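Local coordinates for ABC transporter, permease protein, putative (PDB 2P0S) that probably serves as part of the permease of an ABC-type transporter in the cell membrane, here represented by one magnesium-binding domain, at residues E58-L63 against P67-I72; K26-F31 against S83-R88; K97-Y102 against Q109-S114; E41-M46 against S51-V56. All blocks are in the same frame, centred on the assembly; numbering follows the deposited sequence. Where two conformers were deposited one is given.

Contact 1 (E58-L63 against P67-I72). With MG (magnesium ion), chain C.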
loop_
_atom_site.group_PDB
_atom_site.type_symbol
_atom_site.label_atom_id
_atom_site.label_comp_id
_atom_site.label_asym_id
_atom_site.label_seq_id
_atom_site.Cartn_x
_atom_site.Cartn_y
_atom_site.Cartn_z
ATOM N N GLU A 58 0.555 -14.720 -10.435
ATOM C CA GLU A 58 0.699 -15.371 -11.660
ATOM C C GLU A 58 0.526 -14.278 -12.732
ATOM O O GLU A 58 -0.465 -13.574 -12.708
ATOM C CB GLU A 58 -0.382 -16.409 -11.898
ATOM C CG GLU A 58 -0.388 -16.914 -13.386
ATOM C CD GLU A 58 -1.546 -17.948 -13.537
ATOM O OE1 GLU A 58 -2.639 -17.489 -13.908
ATOM O OE2 GLU A 58 -1.366 -19.142 -13.144
ATOM N N ILE A 59 1.531 -14.117 -13.587
ATOM C CA ILE A 59 1.522 -13.104 -14.682
ATOM C C ILE A 59 1.704 -13.840 -15.992
ATOM O O ILE A 59 2.697 -14.454 -16.238
ATOM C CB ILE A 59 2.564 -11.973 -14.520
ATOM C CG1 ILE A 59 2.262 -11.207 -13.302
ATOM C CG2 ILE A 59 2.253 -10.997 -15.724
ATOM C CD1 ILE A 59 3.380 -10.186 -12.692
ATOM N N ARG A 60 0.716 -13.714 -16.903
ATOM C CA ARG A 60 0.635 -14.571 -18.028
ATOM C C ARG A 60 0.951 -13.848 -19.328
ATOM O O ARG A 60 1.186 -14.557 -20.309
ATOM C CB ARG A 60 -0.788 -15.151 -18.207
ATOM C CG ARG A 60 -1.298 -15.887 -16.949
ATOM C CD ARG A 60 -2.548 -16.657 -17.192
ATOM N NE ARG A 60 -3.671 -15.727 -17.483
ATOM C CZ ARG A 60 -4.377 -15.097 -16.542
ATOM N NH1 ARG A 60 -4.126 -15.319 -15.254
ATOM N NH2 ARG A 60 -5.408 -14.316 -16.879
ATOM N N GLN A 61 0.960 -12.508 -19.343
ATOM C CA GLN A 61 1.187 -11.757 -20.565
ATOM C C GLN A 61 1.664 -10.363 -20.153
ATOM O O GLN A 61 1.532 -9.954 -18.979
ATOM C CB GLN A 61 -0.119 -11.640 -21.375
ATOM C CG GLN A 61 0.093 -10.989 -22.735
ATOM C CD GLN A 61 -1.089 -11.155 -23.703
ATOM O OE1 GLN A 61 -1.948 -12.073 -23.503
ATOM N NE2 GLN A 61 -1.205 -10.218 -24.742
ATOM N N ASP A 62 2.356 -9.704 -21.096
ATOM C CA ASP A 62 2.755 -8.311 -20.936
ATOM C C ASP A 62 1.485 -7.529 -20.565
ATOM O O ASP A 62 0.497 -7.646 -21.331
ATOM C CB ASP A 62 3.344 -7.804 -22.283
ATOM C CG ASP A 62 3.907 -6.393 -22.151
ATOM O OD1 ASP A 62 3.259 -5.560 -21.490
ATOM O OD2 ASP A 62 5.068 -6.156 -22.591
ATOM N N LEU A 63 1.524 -6.787 -19.452
ATOM C CA LEU A 63 0.319 -6.168 -18.821
ATOM C C LEU A 63 -0.044 -4.908 -19.520
ATOM O O LEU A 63 -1.188 -4.412 -19.308
ATOM C CB LEU A 63 0.507 -5.910 -17.298
ATOM C CG LEU A 63 0.758 -7.242 -16.590
ATOM C CD1 LEU A 63 0.992 -6.993 -15.106
ATOM C CD2 LEU A 63 -0.545 -8.174 -16.648
ATOM N N PRO A 67 -3.915 -6.125 -19.633
ATOM C CA PRO A 67 -3.764 -5.838 -18.164
ATOM C C PRO A 67 -4.497 -6.816 -17.272
ATOM O O PRO A 67 -4.327 -6.757 -16.085
ATOM C CB PRO A 67 -4.368 -4.447 -17.968
ATOM C CG PRO A 67 -5.307 -4.317 -19.209
ATOM C CD PRO A 67 -4.620 -5.002 -20.328
ATOM N N ASN A 68 -5.351 -7.625 -17.863
ATOM C CA ASN A 68 -6.125 -8.611 -17.079
ATOM C C ASN A 68 -5.421 -9.919 -16.867
ATOM O O ASN A 68 -5.982 -10.740 -16.179
ATOM C CB ASN A 68 -7.469 -8.928 -17.746
ATOM C CG ASN A 68 -8.361 -7.687 -17.843
ATOM O OD1 ASN A 68 -8.529 -6.946 -16.858
ATOM N ND2 ASN A 68 -8.912 -7.421 -19.066
ATOM N N ALA A 69 -4.197 -10.087 -17.422
ATOM C CA ALA A 69 -3.566 -11.347 -17.633
ATOM C C ALA A 69 -2.720 -11.531 -16.325
ATOM O O ALA A 69 -1.511 -11.811 -16.399
ATOM C CB ALA A 69 -2.683 -11.329 -18.846
ATOM N N VAL A 70 -3.350 -11.252 -15.209
ATOM C CA VAL A 70 -2.605 -11.409 -13.869
ATOM C C VAL A 70 -3.646 -11.778 -12.817
ATOM O O VAL A 70 -4.819 -11.415 -12.848
ATOM C CB VAL A 70 -1.862 -10.108 -13.477
ATOM C CG1 VAL A 70 -2.748 -8.807 -13.548
ATOM C CG2 VAL A 70 -1.202 -10.124 -12.171
ATOM N N ALA A 71 -3.224 -12.536 -11.767
ATOM C CA ALA A 71 -4.140 -12.906 -10.747
ATOM C C ALA A 71 -3.254 -13.389 -9.588
ATOM O O ALA A 71 -2.046 -13.724 -9.834
ATOM C CB ALA A 71 -4.986 -14.160 -11.189
ATOM N N ILE A 72 -3.762 -13.400 -8.315
ATOM C CA ILE A 72 -3.023 -13.890 -7.083
ATOM C C ILE A 72 -3.942 -15.014 -6.566
ATOM O O ILE A 72 -5.206 -14.817 -6.510
ATOM C CB ILE A 72 -2.924 -12.810 -6.030
ATOM C CG1 ILE A 72 -2.108 -11.620 -6.608
ATOM C CG2 ILE A 72 -2.235 -13.382 -4.726
ATOM C CD1 ILE A 72 -2.385 -10.342 -5.951
HETATM MG MG MG C . 6.538 -7.077 -23.563
HETATM O O HOH W 1 -6.284 -13.445 -14.294
HETATM O O HOH W 2 6.567 -5.470 -24.960
HETATM O O HOH W 3 7.989 -5.976 -22.535
HETATM O O HOH W 4 8.056 -8.024 -24.867
HETATM O O HOH W 5 5.333 -8.162 -24.854
HETATM O O HOH W 6 6.702 -8.899 -22.273
#

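Contact 2 (K26-F31 against S83-R88)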
loop_
_atom_site.group_PDB
_atom_site.type_symbol
_atom_site.label_atom_id
_atom_site.label_comp_id
_atom_site.label_asym_id
_atom_site.label_seq_id
_atom_site.Cartn_x
_atom_site.Cartn_y
_atom_site.Cartn_z
ATOM N N LYS A 26 11.958 -7.176 -5.672
ATOM C CA LYS A 26 13.164 -7.707 -4.946
ATOM C C LYS A 26 13.393 -6.925 -3.634
ATOM O O LYS A 26 13.953 -7.516 -2.650
ATOM C CB LYS A 26 14.423 -7.617 -5.814
ATOM C CG LYS A 26 14.341 -8.285 -7.193
ATOM C CD LYS A 26 15.036 -9.624 -7.159
ATOM C CE LYS A 26 14.364 -10.637 -8.085
ATOM N NZ LYS A 26 14.539 -10.257 -9.542
ATOM N N GLU A 27 13.009 -5.624 -3.654
ATOM C CA GLU A 27 13.219 -4.734 -2.477
ATOM C C GLU A 27 11.997 -4.469 -1.516
ATOM O O GLU A 27 11.962 -3.429 -0.798
ATOM C CB GLU A 27 13.872 -3.384 -2.896
ATOM C CG GLU A 27 15.404 -3.452 -3.229
ATOM C CD GLU A 27 16.365 -3.248 -2.016
ATOM O OE1 GLU A 27 17.282 -2.340 -2.086
ATOM O OE2 GLU A 27 16.198 -3.997 -1.006
ATOM N N ASN A 28 11.073 -5.410 -1.414
ATOM C CA ASN A 28 9.785 -5.155 -0.789
ATOM C C ASN A 28 9.780 -5.324 0.772
ATOM O O ASN A 28 10.352 -6.293 1.296
ATOM C CB ASN A 28 8.800 -6.137 -1.391
ATOM C CG ASN A 28 7.368 -5.787 -1.048
ATOM O OD1 ASN A 28 6.897 -6.058 0.074
ATOM N ND2 ASN A 28 6.666 -5.125 -2.013
ATOM N N ASP A 29 9.128 -4.419 1.504
ATOM C CA ASP A 29 9.172 -4.563 2.966
ATOM C C ASP A 29 7.911 -5.088 3.664
ATOM O O ASP A 29 7.813 -5.065 4.914
ATOM C CB ASP A 29 9.715 -3.283 3.644
ATOM C CG ASP A 29 8.697 -2.147 3.628
ATOM O OD1 ASP A 29 8.878 -1.156 4.427
ATOM O OD2 ASP A 29 7.730 -2.237 2.824
ATOM N N GLU A 30 6.978 -5.631 2.886
ATOM C CA GLU A 30 5.726 -6.167 3.417
ATOM C C GLU A 30 5.506 -7.675 3.267
ATOM O O GLU A 30 4.826 -8.256 4.107
ATOM C CB GLU A 30 4.516 -5.519 2.677
ATOM C CG GLU A 30 4.072 -4.231 3.298
ATOM C CD GLU A 30 2.675 -3.854 2.793
ATOM O OE1 GLU A 30 2.621 -3.294 1.650
ATOM O OE2 GLU A 30 1.667 -4.161 3.535
ATOM N N PHE A 31 5.961 -8.235 2.121
ATOM C CA PHE A 31 5.784 -9.634 1.773
ATOM C C PHE A 31 7.144 -10.265 1.366
ATOM O O PHE A 31 8.041 -9.552 0.877
ATOM C CB PHE A 31 4.769 -9.876 0.673
ATOM C CG PHE A 31 3.511 -9.059 0.851
ATOM C CD1 PHE A 31 2.616 -9.381 1.866
ATOM C CD2 PHE A 31 3.268 -7.963 0.055
ATOM C CE1 PHE A 31 1.447 -8.661 2.030
ATOM C CE2 PHE A 31 2.121 -7.196 0.287
ATOM C CZ PHE A 31 1.260 -7.572 1.280
ATOM N N SER A 83 -3.246 -7.720 -2.701
ATOM C CA SER A 83 -3.541 -7.260 -4.083
ATOM C C SER A 83 -3.312 -5.768 -4.206
ATOM O O SER A 83 -2.802 -5.300 -5.222
ATOM C CB SER A 83 -4.980 -7.589 -4.429
ATOM O OG SER A 83 -5.286 -6.715 -5.599
ATOM N N ASN A 84 -3.730 -5.013 -3.183
ATOM C CA ASN A 84 -3.524 -3.536 -3.138
ATOM C C ASN A 84 -2.110 -3.206 -3.559
ATOM O O ASN A 84 -1.876 -2.582 -4.642
ATOM C CB ASN A 84 -3.821 -2.953 -1.738
ATOM C CG ASN A 84 -5.301 -2.933 -1.437
ATOM O OD1 ASN A 84 -5.730 -2.705 -0.283
ATOM N ND2 ASN A 84 -6.112 -3.154 -2.486
ATOM N N HIS A 85 -1.194 -3.721 -2.760
ATOM C CA HIS A 85 0.269 -3.436 -2.773
ATOM C C HIS A 85 0.870 -3.884 -4.101
ATOM O O HIS A 85 1.549 -3.093 -4.785
ATOM C CB HIS A 85 0.913 -4.274 -1.646
ATOM C CG HIS A 85 2.389 -4.033 -1.437
ATOM N ND1 HIS A 85 2.909 -2.803 -1.061
ATOM C CD2 HIS A 85 3.454 -4.878 -1.489
ATOM C CE1 HIS A 85 4.226 -2.898 -0.910
ATOM N NE2 HIS A 85 4.573 -4.147 -1.144
ATOM N N ILE A 86 0.560 -5.106 -4.517
ATOM C CA ILE A 86 1.072 -5.691 -5.734
ATOM C C ILE A 86 0.523 -4.892 -6.925
ATOM O O ILE A 86 1.293 -4.557 -7.834
ATOM C CB ILE A 86 0.698 -7.130 -5.835
ATOM C CG1 ILE A 86 1.531 -7.907 -4.729
ATOM C CG2 ILE A 86 0.941 -7.658 -7.208
ATOM C CD1 ILE A 86 1.200 -9.418 -4.671
ATOM N N SER A 87 -0.741 -4.557 -6.896
ATOM C CA SER A 87 -1.376 -3.802 -8.053
ATOM C C SER A 87 -0.718 -2.423 -8.253
ATOM O O SER A 87 -0.459 -1.995 -9.388
ATOM C CB SER A 87 -2.854 -3.581 -7.736
ATOM O OG SER A 87 -3.568 -4.844 -7.698
ATOM N N ARG A 88 -0.429 -1.763 -7.128
ATOM C CA ARG A 88 0.226 -0.408 -7.204
ATOM C C ARG A 88 1.660 -0.498 -7.698
ATOM O O ARG A 88 2.138 0.366 -8.448
ATOM C CB ARG A 88 0.205 0.331 -5.892
ATOM C CG ARG A 88 -1.185 0.861 -5.432
ATOM C CD ARG A 88 -1.184 1.439 -3.945
ATOM N NE ARG A 88 -2.550 1.790 -3.595
ATOM C CZ ARG A 88 -3.021 2.998 -3.903
ATOM N NH1 ARG A 88 -2.211 3.873 -4.489
ATOM N NH2 ARG A 88 -4.314 3.314 -3.602
#

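Contact 3 (K97-Y102 against Q109-S114)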
loop_
_atom_site.group_PDB
_atom_site.type_symbol
_atom_site.label_atom_id
_atom_site.label_comp_id
_atom_site.label_asym_id
_atom_site.label_seq_id
_atom_site.Cartn_x
_atom_site.Cartn_y
_atom_site.Cartn_z
ATOM N N LYS A 97 6.790 3.141 -17.607
ATOM C CA LYS A 97 7.303 2.638 -18.838
ATOM C C LYS A 97 6.636 3.406 -19.979
ATOM O O LYS A 97 7.325 3.738 -20.956
ATOM C CB LYS A 97 6.989 1.164 -18.962
ATOM C CG LYS A 97 7.495 0.547 -20.196
ATOM C CD LYS A 97 7.589 -1.015 -20.045
ATOM C CE LYS A 97 8.273 -1.647 -21.247
ATOM N NZ LYS A 97 8.005 -3.133 -21.204
ATOM N N LYS A 98 5.330 3.610 -19.885
ATOM C CA LYS A 98 4.647 4.361 -20.977
ATOM C C LYS A 98 5.103 5.804 -21.001
ATOM O O LYS A 98 5.361 6.373 -22.059
ATOM C CB LYS A 98 3.148 4.348 -20.792
ATOM C CG LYS A 98 2.479 3.011 -21.131
ATOM C CD LYS A 98 0.975 3.087 -20.844
ATOM C CE LYS A 98 0.198 3.274 -22.126
ATOM N NZ LYS A 98 -1.008 2.346 -21.932
ATOM N N ILE A 99 5.202 6.444 -19.849
ATOM C CA ILE A 99 5.694 7.862 -19.793
ATOM C C ILE A 99 7.071 7.940 -20.454
ATOM O O ILE A 99 7.366 8.850 -21.285
ATOM C CB ILE A 99 5.789 8.421 -18.346
ATOM C CG1 ILE A 99 4.363 8.527 -17.719
ATOM C CG2 ILE A 99 6.423 9.867 -18.358
ATOM C CD1 ILE A 99 4.401 8.607 -16.132
ATOM N N ALA A 100 7.976 7.021 -20.096
ATOM C CA ALA A 100 9.315 7.088 -20.633
ATOM C C ALA A 100 9.449 6.907 -22.130
ATOM O O ALA A 100 10.491 7.196 -22.636
ATOM C CB ALA A 100 10.193 6.014 -19.864
ATOM N N SER A 101 8.392 6.453 -22.844
ATOM C CA SER A 101 8.401 6.202 -24.281
ATOM C C SER A 101 8.169 7.546 -25.073
ATOM O O SER A 101 8.320 7.537 -26.336
ATOM C CB SER A 101 7.274 5.203 -24.673
ATOM O OG SER A 101 6.005 5.752 -24.540
ATOM N N TYR A 102 7.779 8.633 -24.367
ATOM C CA TYR A 102 7.569 9.974 -25.066
ATOM C C TYR A 102 8.959 10.607 -25.254
ATOM O O TYR A 102 9.978 10.161 -24.702
ATOM C CB TYR A 102 6.706 10.778 -24.150
ATOM C CG TYR A 102 5.268 10.234 -24.237
ATOM C CD1 TYR A 102 4.351 10.880 -25.120
ATOM C CD2 TYR A 102 4.808 9.176 -23.391
ATOM C CE1 TYR A 102 3.107 10.408 -25.228
ATOM C CE2 TYR A 102 3.532 8.712 -23.446
ATOM C CZ TYR A 102 2.690 9.315 -24.387
ATOM O OH TYR A 102 1.379 8.914 -24.490
ATOM N N GLN A 109 15.504 9.820 -15.453
ATOM C CA GLN A 109 16.011 10.514 -14.257
ATOM C C GLN A 109 14.912 11.348 -13.629
ATOM O O GLN A 109 14.744 11.415 -12.416
ATOM C CB GLN A 109 17.259 11.388 -14.587
ATOM C CG GLN A 109 18.518 10.570 -15.069
ATOM C CD GLN A 109 18.371 9.562 -16.265
ATOM O OE1 GLN A 109 18.960 8.391 -16.187
ATOM N NE2 GLN A 109 17.646 9.975 -17.388
ATOM N N ILE A 110 14.164 12.081 -14.484
ATOM C CA ILE A 110 13.081 12.825 -13.960
ATOM C C ILE A 110 12.011 11.958 -13.248
ATOM O O ILE A 110 11.547 12.350 -12.202
ATOM C CB ILE A 110 12.389 13.642 -15.096
ATOM C CG1 ILE A 110 13.374 14.675 -15.590
ATOM C CG2 ILE A 110 11.104 14.263 -14.594
ATOM C CD1 ILE A 110 12.891 15.211 -17.010
ATOM N N LEU A 111 11.621 10.819 -13.822
ATOM C CA LEU A 111 10.638 9.957 -13.203
ATOM C C LEU A 111 11.220 9.534 -11.825
ATOM O O LEU A 111 10.508 9.522 -10.786
ATOM C CB LEU A 111 10.353 8.693 -14.068
ATOM C CG LEU A 111 9.485 9.112 -15.301
ATOM C CD1 LEU A 111 9.445 7.900 -16.280
ATOM C CD2 LEU A 111 8.016 9.688 -14.969
ATOM N N ALA A 112 12.490 9.143 -11.862
ATOM C CA ALA A 112 13.008 8.683 -10.536
ATOM C C ALA A 112 13.029 9.755 -9.443
ATOM O O ALA A 112 12.733 9.509 -8.214
ATOM C CB ALA A 112 14.409 8.138 -10.797
ATOM N N ASP A 113 13.397 10.964 -9.841
ATOM C CA ASP A 113 13.495 12.093 -8.972
ATOM C C ASP A 113 12.163 12.555 -8.536
ATOM O O ASP A 113 12.120 13.317 -7.543
ATOM C CB ASP A 113 14.378 13.214 -9.561
ATOM C CG ASP A 113 14.741 14.360 -8.549
ATOM O OD1 ASP A 113 15.359 14.123 -7.432
ATOM O OD2 ASP A 113 14.493 15.576 -8.931
ATOM N N SER A 114 11.091 12.150 -9.242
ATOM C CA SER A 114 9.771 12.675 -8.881
ATOM C C SER A 114 9.056 11.785 -7.930
ATOM O O SER A 114 7.985 12.144 -7.449
ATOM C CB SER A 114 8.881 12.859 -10.116
ATOM O OG SER A 114 9.504 13.765 -11.068
#

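Contact 4 (E41-M46 against S51-V56)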
loop_
_atom_site.group_PDB
_atom_site.type_symbol
_atom_site.label_atom_id
_atom_site.label_comp_id
_atom_site.label_asym_id
_atom_site.label_seq_id
_atom_site.Cartn_x
_atom_site.Cartn_y
_atom_site.Cartn_z
ATOM N N GLU A 41 -1.054 -24.384 -10.204
ATOM C CA GLU A 41 -1.818 -25.618 -9.984
ATOM C C GLU A 41 -0.949 -26.627 -9.231
ATOM O O GLU A 41 -1.418 -27.329 -8.328
ATOM C CB GLU A 41 -2.279 -26.239 -11.321
ATOM C CG GLU A 41 -2.996 -27.654 -11.211
ATOM C CD GLU A 41 -4.288 -27.658 -10.310
ATOM O OE1 GLU A 41 -4.882 -26.585 -10.053
ATOM O OE2 GLU A 41 -4.681 -28.753 -9.823
ATOM N N GLU A 42 0.318 -26.724 -9.561
ATOM C CA GLU A 42 1.118 -27.642 -8.705
ATOM C C GLU A 42 1.262 -27.238 -7.289
ATOM O O GLU A 42 1.244 -28.155 -6.419
ATOM C CB GLU A 42 2.481 -27.863 -9.314
ATOM C CG GLU A 42 2.373 -28.450 -10.661
ATOM C CD GLU A 42 3.716 -28.554 -11.255
ATOM O OE1 GLU A 42 4.364 -27.490 -11.389
ATOM O OE2 GLU A 42 4.156 -29.696 -11.513
ATOM N N TYR A 43 1.541 -25.955 -7.006
ATOM C CA TYR A 43 1.556 -25.472 -5.648
ATOM C C TYR A 43 0.181 -25.730 -4.950
ATOM O O TYR A 43 0.125 -26.097 -3.763
ATOM C CB TYR A 43 1.920 -23.977 -5.587
ATOM C CG TYR A 43 3.341 -23.651 -5.839
ATOM C CD1 TYR A 43 4.346 -24.180 -5.034
ATOM C CD2 TYR A 43 3.712 -22.680 -6.838
ATOM C CE1 TYR A 43 5.675 -23.832 -5.226
ATOM C CE2 TYR A 43 5.062 -22.303 -7.014
ATOM C CZ TYR A 43 6.030 -22.926 -6.183
ATOM O OH TYR A 43 7.362 -22.600 -6.262
ATOM N N ARG A 44 -0.921 -25.554 -5.666
ATOM C CA ARG A 44 -2.200 -25.839 -5.074
ATOM C C ARG A 44 -2.270 -27.287 -4.578
ATOM O O ARG A 44 -2.742 -27.513 -3.509
ATOM C CB ARG A 44 -3.343 -25.707 -6.087
ATOM C CG ARG A 44 -4.762 -25.761 -5.461
ATOM C CD ARG A 44 -5.897 -25.501 -6.586
ATOM N NE ARG A 44 -5.870 -26.664 -7.488
ATOM C CZ ARG A 44 -6.491 -27.841 -7.175
ATOM N NH1 ARG A 44 -7.225 -27.937 -6.062
ATOM N NH2 ARG A 44 -6.411 -28.902 -7.973
ATOM N N LYS A 45 -1.937 -28.215 -5.462
ATOM C CA LYS A 45 -2.089 -29.645 -5.177
ATOM C C LYS A 45 -1.186 -30.058 -3.999
ATOM O O LYS A 45 -1.602 -30.902 -3.153
ATOM C CB LYS A 45 -1.746 -30.461 -6.428
ATOM C CG LYS A 45 -2.724 -30.198 -7.678
ATOM C CD LYS A 45 -2.278 -31.041 -8.953
ATOM C CE LYS A 45 -3.403 -31.331 -10.033
ATOM N NZ LYS A 45 -4.253 -32.626 -9.947
HETATM N N MSE A 46 0.015 -29.488 -3.908
HETATM C CA MSE A 46 0.992 -30.010 -2.957
HETATM C C MSE A 46 0.627 -29.480 -1.570
HETATM O O MSE A 46 0.913 -30.098 -0.515
HETATM C CB MSE A 46 2.411 -29.741 -3.428
HETATM C CG MSE A 46 3.012 -28.538 -2.898
HETATM SE SE MSE A 46 4.762 -28.138 -3.652
HETATM C CE MSE A 46 5.872 -29.422 -2.726
ATOM N N SER A 51 4.693 -26.786 0.229
ATOM C CA SER A 51 5.268 -25.783 -0.667
ATOM C C SER A 51 6.053 -24.726 0.072
ATOM O O SER A 51 6.889 -24.062 -0.543
ATOM C CB SER A 51 4.138 -25.076 -1.445
ATOM O OG SER A 51 3.337 -24.393 -0.495
ATOM N N GLY A 52 5.764 -24.487 1.364
ATOM C CA GLY A 52 6.365 -23.309 2.063
ATOM C C GLY A 52 5.937 -21.897 1.588
ATOM O O GLY A 52 6.523 -20.876 2.028
ATOM N N ILE A 53 4.940 -21.795 0.679
ATOM C CA ILE A 53 4.432 -20.439 0.333
ATOM C C ILE A 53 2.974 -20.272 0.762
ATOM O O ILE A 53 2.308 -21.268 1.138
ATOM C CB ILE A 53 4.529 -20.308 -1.168
ATOM C CG1 ILE A 53 3.601 -21.309 -1.830
ATOM C CG2 ILE A 53 6.002 -20.641 -1.626
ATOM C CD1 ILE A 53 3.434 -20.976 -3.366
ATOM N N ASP A 54 2.478 -19.009 0.754
ATOM C CA ASP A 54 1.077 -18.688 1.056
ATOM C C ASP A 54 0.252 -18.403 -0.215
ATOM O O ASP A 54 -0.967 -18.539 -0.229
ATOM C CB ASP A 54 1.000 -17.486 2.007
ATOM C CG ASP A 54 1.701 -17.754 3.320
ATOM O OD1 ASP A 54 1.208 -18.732 4.062
ATOM O OD2 ASP A 54 2.816 -17.156 3.550
ATOM N N ALA A 55 0.903 -17.972 -1.296
ATOM C CA ALA A 55 0.166 -17.459 -2.492
ATOM C C ALA A 55 1.102 -17.484 -3.702
ATOM O O ALA A 55 2.349 -17.582 -3.539
ATOM C CB ALA A 55 -0.294 -16.076 -2.215
ATOM N N VAL A 56 0.493 -17.403 -4.886
ATOM C CA VAL A 56 1.202 -17.277 -6.117
ATOM C C VAL A 56 0.680 -16.039 -6.852
ATOM O O VAL A 56 -0.508 -15.919 -6.893
ATOM C CB VAL A 56 1.005 -18.457 -6.992
ATOM C CG1 VAL A 56 1.589 -18.237 -8.419
ATOM C CG2 VAL A 56 1.686 -19.752 -6.313
#

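Contact 1 (E58-L63 against P67-I72)
A two-stranded antiparallel hairpin joins Glu58 to Ala71 and Ile59 to Val70, and the loop that connects its strands carries a magnesium site. Glu58 and Ala71 are its hydrogen-bonded pair: Glu58 N gives Ala71 O a nearly straight bond of 2.8 Å, and Ala71 N returns one of 3.1 Å to Glu58 O. Past the non-hydrogen-bonded pair, Arg60 N donates to Ala69 O at 3.0 Å, closing the hairpin next to an inverse gamma turn centred on Ala69. Ile59 and Val70 lie side by side on one face of the sheet, CG1 to CG2, while Leu63 crosses Val70 at about a right angle. The Arg60 chain bends at chi3 (-67°), laying one guanidinium face over the Ala69 backbone, with NH2 3.6 Å from Ala69 CA. Arg60 NH1 bonds to Glu58 OE1 in a salt bridge of 3.0 Å, and Arg60 NH2 reaches a water that also donates to Val70 O. Within the chain strand 70-74 is the outer strand of the sheet; Ala71 and Ile72 pair on with a parallel strand of the second subunit. In the loop, Asp62 points its CB away from segment 67-72, and its OD2 binds magnesium at 2.0 Å; five waters complete an octahedral shell.

Contact 2 (K26-F31 against S83-R88)
His85 reaches out from helix 80-100 between side chains of the loop 26-31, and its buried and open flanks differ. The buried part is aromatic and closely packed: Phe31 CE2 comes within 3.2 Å of His85 CD2, with that carbon lying at the Phe31 ring edge. The two rings meet obliquely, their planes 65° apart. With CG anti to the backbone N (chi1 -175°), the imidazole is carried off the helix toward the loop.

The solvent side is polar, formed by the partly exposed Asn28 and Glu30, although their atoms also come close. There the Glu30 carboxylate stands steeply over one imidazole face, its plane 78° from the ring; Glu30 OE1 lies 2.8 Å from His85 ND1, but the angle is too poor for a hydrogen bond. At the ring edge, Asn28 ND2 points at NE2 of His85, yet their modelled separation of 2.5 Å is so short that the bond's details are doubtful. Glu30 also packs on Asn84 of the second subunit, so this flank lies beside the dimer interface. What fixes the asparagine is its other end: Asn28 OD1 takes bonds from Glu30 N at 2.8 Å and Phe31 N at 3.1 Å, arriving from opposite faces of the amide plane, the arrangement of an Asx turn within an Asx motif.

Contact 3 (K97-Y102 against Q109-S114)
Purely apolar packing between two consecutive helices joins Ile99 and Ala100, late in helix 80-100, to Leu111 in helix 107-114, far from the centre of the chain. No hydrogen bond crosses between the segments, and the area involved is small, yet Ile99 and Leu111 are both buried. Leu111 alone supplies the helix 107-114 side, its two methyls dividing the partners between them. CD2 of Leu111 meets the branch methyl CG2 of Ile99 at 3.7 Å and the terminal CD1 of Ile99 at 3.9 Å, whereas CD1 of Leu111 rests against Ala100 CB at 4.1 Å. In the isoleucine, CG1 lies anti to the carbonyl carbon (chi1 -66°) and CG2 anti to the backbone N, with both CG2 and CD1 against that one leucine methyl.

Leu111 of the second subunit also packs on Ile99, so the apolar patch grows across the interface. A polar link is added separately, from Lys98 NZ of the second subunit to Asp113 O, and Tyr102 of that subunit packs on Ile110. The arrangement is that of two consecutive helices joined by a short connection, packed together through one leucine and meeting the second subunit of the dimer on both segments.

Contact 4 (E41-M46 against S51-V56)
One face of the Tyr43 ring is covered by the tip of Ile53, whose CD1 makes a CH-pi contact 3.7 Å from the ring centroid and only 15° off the normal. Two further groups approach obliquely: Ser51 CB comes 3.7 Å from CD1 of Tyr43, and Val56 CG2 lies 3.6 Å from CD2 of Tyr43. The Ile53 chain crosses the tyrosine at about a right angle. With CG1 held between its own backbone N and carbonyl carbon (chi1 64°), it extends until its end methyl reaches over the ring. Here the returning half of a beta-alpha-beta crossover is being packed: helix 40-51 links strand 32-35 to the parallel strand 55-59, with strand 11-16 lying between them in the sheet. Trp125 of the second subunit also packs on both Tyr43 and Val56, while the tyrosine hydroxyl is hydrogen-bonded to Glu37 N.

Further along the helix, Met46, present as selenomethionine, places SE 3.8 Å from CB of Ser51, the helix's last residue. Ser51 OG then accepts from Ile53 N at 3.3 Å in an ST turn, with an N-H...O angle of 169°, and the same oxygen is hydrogen-bonded to Tyr75 OH. Between Ser51 and Ile53 the chain leaves the helix through Gly52, whose positive phi suits glycine.

How the contacts relate
Contacts 1 and 4 share strand 55-59 and so belong to the sheet: contact 4 packs a helix on its near end by apolar and CH-pi contacts, while contact 1 continues it as a hairpin through backbone hydrogen bonds between the strands. They touch where Ile72 meets Val56 and Ala55. Ile72 also rests on Ser83 and Ile86, so contact 1 touches contact 2 at helix 80-100. Contacts 3 and 4 are buried, contacts 1 and 2 only partly so. Contact 2, close to the centre of the chain, is mixed polar and aromatic. Contact 3 uses the far end of that helix and is wholly apolar, buried although it lies about 36 Å, centre to centre, from contact 4. All four border the second subunit.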